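Local coordinates for DNA photolyase (Agrobacterium tumefaciens, PDB 4U63), which probably repairs cyclobutane pyrimidine dimers in DNA using light, as a class III photolyase carrying FAD and a methenyltetrahydrofolate antenna chromophore, at residues V368-W380 with I477-A490. Sequence-based numbering, arbitrary orientation.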
loop_
_atom_site.group_PDB
_atom_site.type_symbol
_atom_site.label_atom_id
_atom_site.label_comp_id
_atom_site.label_asym_id
_atom_site.label_seq_id
_atom_site.Cartn_x
_atom_site.Cartn_y
_atom_site.Cartn_z
ATOM N N VAL A 368 9.237 11.570 8.270
ATOM C CA VAL A 368 9.044 10.872 9.551
ATOM C C VAL A 368 9.936 9.635 9.663
ATOM O O VAL A 368 10.414 9.303 10.749
ATOM C CB VAL A 368 7.565 10.506 9.851
ATOM C CG1 VAL A 368 6.676 11.739 9.794
ATOM C CG2 VAL A 368 7.043 9.395 8.955
ATOM N N ALA A 369 10.155 8.970 8.536
ATOM C CA ALA A 369 11.019 7.790 8.490
ATOM C C ALA A 369 12.453 8.195 8.804
ATOM O O ALA A 369 13.113 7.575 9.625
ATOM C CB ALA A 369 10.920 7.109 7.130
ATOM N N SER A 370 12.928 9.252 8.158
ATOM C CA SER A 370 14.254 9.767 8.431
ATOM C C SER A 370 14.394 10.226 9.889
ATOM O O SER A 370 15.425 9.987 10.528
ATOM C CB SER A 370 14.601 10.908 7.470
ATOM O OG SER A 370 15.945 11.308 7.660
ATOM N N PHE A 371 13.362 10.871 10.429
ATOM C CA PHE A 371 13.423 11.293 11.819
ATOM C C PHE A 371 13.627 10.102 12.772
ATOM O O PHE A 371 14.438 10.172 13.703
ATOM C CB PHE A 371 12.180 12.061 12.219
ATOM C CG PHE A 371 12.315 12.742 13.547
ATOM C CD1 PHE A 371 12.922 13.985 13.637
ATOM C CD2 PHE A 371 11.864 12.134 14.713
ATOM C CE1 PHE A 371 13.069 14.619 14.850
ATOM C CE2 PHE A 371 12.003 12.769 15.941
ATOM C CZ PHE A 371 12.606 14.014 16.010
ATOM N N LEU A 372 12.900 9.014 12.531
ATOM C CA LEU A 372 13.028 7.816 13.360
ATOM C C LEU A 372 14.425 7.197 13.289
ATOM O O LEU A 372 15.046 6.921 14.313
ATOM C CB LEU A 372 11.992 6.772 12.931
ATOM C CG LEU A 372 11.950 5.491 13.758
ATOM C CD1 LEU A 372 11.526 5.806 15.188
ATOM C CD2 LEU A 372 11.021 4.474 13.129
ATOM N N ILE A 373 14.908 7.009 12.065
ATOM C CA ILE A 373 16.168 6.296 11.797
ATOM C C ILE A 373 17.386 7.124 12.196
ATOM O O ILE A 373 18.340 6.601 12.794
ATOM C CB ILE A 373 16.259 5.934 10.290
ATOM C CG1 ILE A 373 15.145 4.943 9.925
ATOM C CG2 ILE A 373 17.629 5.356 9.921
ATOM C CD1 ILE A 373 14.828 4.890 8.450
ATOM N N LYS A 374 17.364 8.409 11.860
ATOM C CA LYS A 374 18.541 9.263 12.046
ATOM C C LYS A 374 18.480 10.106 13.300
ATOM O O LYS A 374 19.392 10.060 14.100
ATOM C CB LYS A 374 18.762 10.105 10.803
ATOM C CG LYS A 374 18.948 9.196 9.600
ATOM C CD LYS A 374 19.301 9.936 8.356
ATOM C CE LYS A 374 19.537 8.958 7.223
ATOM N NZ LYS A 374 19.903 9.684 5.996
ATOM N N HIS A 375 17.410 10.862 13.488
ATOM C CA HIS A 375 17.296 11.681 14.704
ATOM C C HIS A 375 17.114 10.872 15.974
ATOM O O HIS A 375 17.698 11.226 16.995
ATOM C CB HIS A 375 16.186 12.716 14.569
ATOM C CG HIS A 375 16.569 13.868 13.712
ATOM N ND1 HIS A 375 16.626 13.777 12.340
ATOM C CD2 HIS A 375 16.937 15.130 14.024
ATOM C CE1 HIS A 375 17.003 14.935 11.842
ATOM N NE2 HIS A 375 17.199 15.772 12.840
ATOM N N LEU A 376 16.327 9.793 15.924
ATOM C CA LEU A 376 16.138 8.941 17.116
ATOM C C LEU A 376 17.027 7.687 17.119
ATOM O O LEU A 376 17.120 7.003 18.128
ATOM C CB LEU A 376 14.666 8.556 17.278
ATOM C CG LEU A 376 13.683 9.727 17.238
ATOM C CD1 LEU A 376 12.255 9.236 17.428
ATOM C CD2 LEU A 376 14.033 10.769 18.297
ATOM N N LEU A 377 17.677 7.398 15.993
ATOM C CA LEU A 377 18.553 6.233 15.866
ATOM C C LEU A 377 17.837 4.931 16.225
ATOM O O LEU A 377 18.404 4.064 16.905
ATOM C CB LEU A 377 19.818 6.439 16.710
ATOM C CG LEU A 377 21.105 5.912 16.090
ATOM C CD1 LEU A 377 21.422 6.698 14.827
ATOM C CD2 LEU A 377 22.255 5.992 17.076
ATOM N N ILE A 378 16.594 4.801 15.764
ATOM C CA ILE A 378 15.774 3.628 16.047
ATOM C C ILE A 378 15.688 2.761 14.808
ATOM O O ILE A 378 15.540 3.270 13.693
ATOM C CB ILE A 378 14.369 4.034 16.515
ATOM C CG1 ILE A 378 14.443 4.600 17.932
ATOM C CG2 ILE A 378 13.420 2.847 16.487
ATOM C CD1 ILE A 378 13.150 5.217 18.400
ATOM N N ASP A 379 15.792 1.450 15.020
ATOM C CA ASP A 379 15.748 0.443 13.952
ATOM C C ASP A 379 14.591 0.685 12.977
ATOM O O ASP A 379 13.430 0.741 13.380
ATOM C CB ASP A 379 15.613 -0.942 14.609
ATOM C CG ASP A 379 15.788 -2.096 13.640
ATOM O OD1 ASP A 379 15.673 -1.919 12.414
ATOM O OD2 ASP A 379 16.041 -3.210 14.132
ATOM N N TRP A 380 14.919 0.840 11.699
ATOM C CA TRP A 380 13.902 1.088 10.663
ATOM C C TRP A 380 12.792 0.028 10.627
ATOM O O TRP A 380 11.658 0.324 10.258
ATOM C CB TRP A 380 14.541 1.229 9.278
ATOM C CG TRP A 380 15.294 0.038 8.766
ATOM C CD1 TRP A 380 16.635 -0.181 8.865
ATOM C CD2 TRP A 380 14.761 -1.076 8.037
ATOM N NE1 TRP A 380 16.971 -1.361 8.263
ATOM C CE2 TRP A 380 15.843 -1.939 7.751
ATOM C CE3 TRP A 380 13.476 -1.439 7.615
ATOM C CZ2 TRP A 380 15.684 -3.135 7.048
ATOM C CZ3 TRP A 380 13.318 -2.635 6.913
ATOM C CH2 TRP A 380 14.420 -3.466 6.638
ATOM N N ILE A 477 12.034 16.501 21.365
ATOM C CA ILE A 477 12.509 15.358 22.156
ATOM C C ILE A 477 14.007 15.104 21.967
ATOM O O ILE A 477 14.629 14.416 22.786
ATOM C CB ILE A 477 11.670 14.076 21.917
ATOM C CG1 ILE A 477 11.761 13.579 20.470
ATOM C CG2 ILE A 477 10.220 14.336 22.312
ATOM C CD1 ILE A 477 11.189 12.187 20.277
ATOM N N VAL A 478 14.578 15.661 20.896
ATOM C CA VAL A 478 16.032 15.659 20.705
ATOM C C VAL A 478 16.427 16.997 20.042
ATOM O O VAL A 478 15.637 17.581 19.290
ATOM C CB VAL A 478 16.489 14.440 19.861
ATOM C CG1 VAL A 478 16.018 14.563 18.413
ATOM C CG2 VAL A 478 18.000 14.256 19.948
ATOM N N ASP A 479 17.634 17.478 20.345
ATOM C CA ASP A 479 18.200 18.654 19.688
ATOM C C ASP A 479 18.727 18.218 18.325
ATOM O O ASP A 479 19.388 17.187 18.228
ATOM C CB ASP A 479 19.336 19.239 20.533
ATOM C CG ASP A 479 20.108 20.336 19.812
ATOM O OD1 ASP A 479 19.590 21.462 19.689
ATOM O OD2 ASP A 479 21.245 20.074 19.383
ATOM N N HIS A 480 18.432 18.993 17.280
ATOM C CA HIS A 480 18.851 18.635 15.914
ATOM C C HIS A 480 20.355 18.408 15.805
ATOM O O HIS A 480 20.789 17.380 15.281
ATOM C CB HIS A 480 18.429 19.699 14.893
ATOM C CG HIS A 480 19.055 19.505 13.544
ATOM N ND1 HIS A 480 18.684 18.487 12.701
ATOM C CD2 HIS A 480 20.032 20.184 12.903
ATOM C CE1 HIS A 480 19.398 18.544 11.593
ATOM N NE2 HIS A 480 20.226 19.566 11.690
ATOM N N GLY A 481 21.138 19.375 16.289
ATOM C CA GLY A 481 22.598 19.302 16.226
ATOM C C GLY A 481 23.150 18.071 16.925
ATOM O O GLY A 481 23.943 17.332 16.356
ATOM N N LYS A 482 22.710 17.839 18.157
ATOM C CA LYS A 482 23.171 16.676 18.932
ATOM C C LYS A 482 22.738 15.361 18.267
ATOM O O LYS A 482 23.496 14.387 18.243
ATOM C CB LYS A 482 22.636 16.723 20.370
ATOM C CG LYS A 482 23.001 17.984 21.151
ATOM C CD LYS A 482 24.223 17.816 22.032
ATOM C CE LYS A 482 24.596 19.131 22.710
ATOM N NZ LYS A 482 23.489 19.708 23.533
ATOM N N ALA A 483 21.519 15.335 17.734
ATOM C CA ALA A 483 20.996 14.135 17.066
ATOM C C ALA A 483 21.817 13.831 15.825
ATOM O O ALA A 483 22.179 12.688 15.566
ATOM C CB ALA A 483 19.540 14.318 16.695
ATOM N N ARG A 484 22.111 14.882 15.075
ATOM C CA ARG A 484 22.946 14.781 13.892
ATOM C C ARG A 484 24.343 14.222 14.238
ATOM O O ARG A 484 24.809 13.284 13.586
ATOM C CB ARG A 484 23.046 16.152 13.222
ATOM C CG ARG A 484 23.758 16.120 11.898
ATOM C CD ARG A 484 24.051 17.507 11.363
ATOM N NE ARG A 484 25.141 17.397 10.407
ATOM C CZ ARG A 484 25.019 17.014 9.136
ATOM N NH1 ARG A 484 23.829 16.721 8.609
ATOM N NH2 ARG A 484 26.110 16.936 8.377
ATOM N N GLU A 485 24.987 14.786 15.260
ATOM C CA GLU A 485 26.306 14.300 15.720
ATOM C C GLU A 485 26.259 12.830 16.129
ATOM O O GLU A 485 27.157 12.056 15.807
ATOM C CB GLU A 485 26.822 15.110 16.914
ATOM C CG GLU A 485 27.267 16.522 16.599
ATOM C CD GLU A 485 27.493 17.348 17.858
ATOM O OE1 GLU A 485 27.803 16.771 18.921
ATOM O OE2 GLU A 485 27.358 18.579 17.789
ATOM N N ARG A 486 25.205 12.461 16.852
ATOM C CA ARG A 486 25.025 11.085 17.307
ATOM C C ARG A 486 24.870 10.111 16.137
ATOM O O ARG A 486 25.466 9.044 16.138
ATOM C CB ARG A 486 23.810 10.997 18.226
ATOM C CG ARG A 486 23.607 9.644 18.885
ATOM C CD ARG A 486 22.524 9.727 19.943
ATOM N NE ARG A 486 21.226 10.087 19.367
ATOM C CZ ARG A 486 20.117 10.313 20.074
ATOM N NH1 ARG A 486 20.125 10.218 21.405
ATOM N NH2 ARG A 486 18.989 10.636 19.446
ATOM N N ALA A 487 24.070 10.487 15.142
ATOM C CA ALA A 487 23.829 9.622 13.987
ATOM C C ALA A 487 25.110 9.441 13.161
ATOM O O ALA A 487 25.432 8.333 12.718
ATOM C CB ALA A 487 22.712 10.191 13.133
ATOM N N LEU A 488 25.850 10.522 12.969
ATOM C CA LEU A 488 27.093 10.449 12.204
ATOM C C LEU A 488 28.178 9.678 12.969
ATOM O O LEU A 488 28.980 8.974 12.356
ATOM C CB LEU A 488 27.562 11.845 11.796
ATOM C CG LEU A 488 26.591 12.596 10.874
ATOM C CD1 LEU A 488 27.101 13.999 10.601
ATOM C CD2 LEU A 488 26.359 11.849 9.568
ATOM N N ALA A 489 28.195 9.792 14.297
ATOM C CA ALA A 489 29.100 8.962 15.110
ATOM C C ALA A 489 28.731 7.480 14.983
ATOM O O ALA A 489 29.610 6.627 14.917
ATOM C CB ALA A 489 29.077 9.393 16.569
ATOM N N ALA A 490 27.434 7.173 14.941
ATOM C CA ALA A 490 26.984 5.783 14.771
ATOM C C ALA A 490 27.369 5.251 13.397
ATOM O O ALA A 490 27.737 4.086 13.264
ATOM C CB ALA A 490 25.483 5.664 14.992
HETATM O O HOH W 1 20.803 10.415 16.526
#
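His375 brings CD2 against the methyl of Ala483, 3.8 Å from its CB, and pushes its imidazole edge out to that of His480. The rings meet rim to rim, planes at 31°, and a nearly straight hydrogen bond joins His375 NE2 to His480 ND1 at 3.1 Å, each nitrogen lying near the plane of the other ring. His480 gets there because its CG stands anti to the backbone N (chi1 169°).

Near the C-terminal end of helix 362-375, the carbonyls of Lys374 and His375 face the last helix of the chain. Arg486, bent at chi3, reaches back so that NH2 donates to His375 O at 2.8 Å, within both the guanidinium and the carbonyl plane. Its NE gives a hydrogen to a water that lies 2.8 Å from both Lys374 O and Ala483 O and can donate to either. On one flank Leu377, whose positive phi marks the chain leaving the helix, lays CD1 on Ala487 and CD2 on Ala490 CB (3.9 Å). On the other, Ile477, in one of its two conformers, crosses the Leu376 side chain at about a right angle, CD1 against CD2 at 3.7 Å, and Val478 CG1 approaches Phe371 CZ.

The axes of the two short helical segments pass 9.5 Å apart at closest, with 67° between their directions, small alanines facing the helix end. Within the helical FAD-binding domain, helix 480-495 thus covers helix 362-375 at the end away from the flavin, while the inner part packs against helices 345-357 and 398-407 and touches FAD through Ala369.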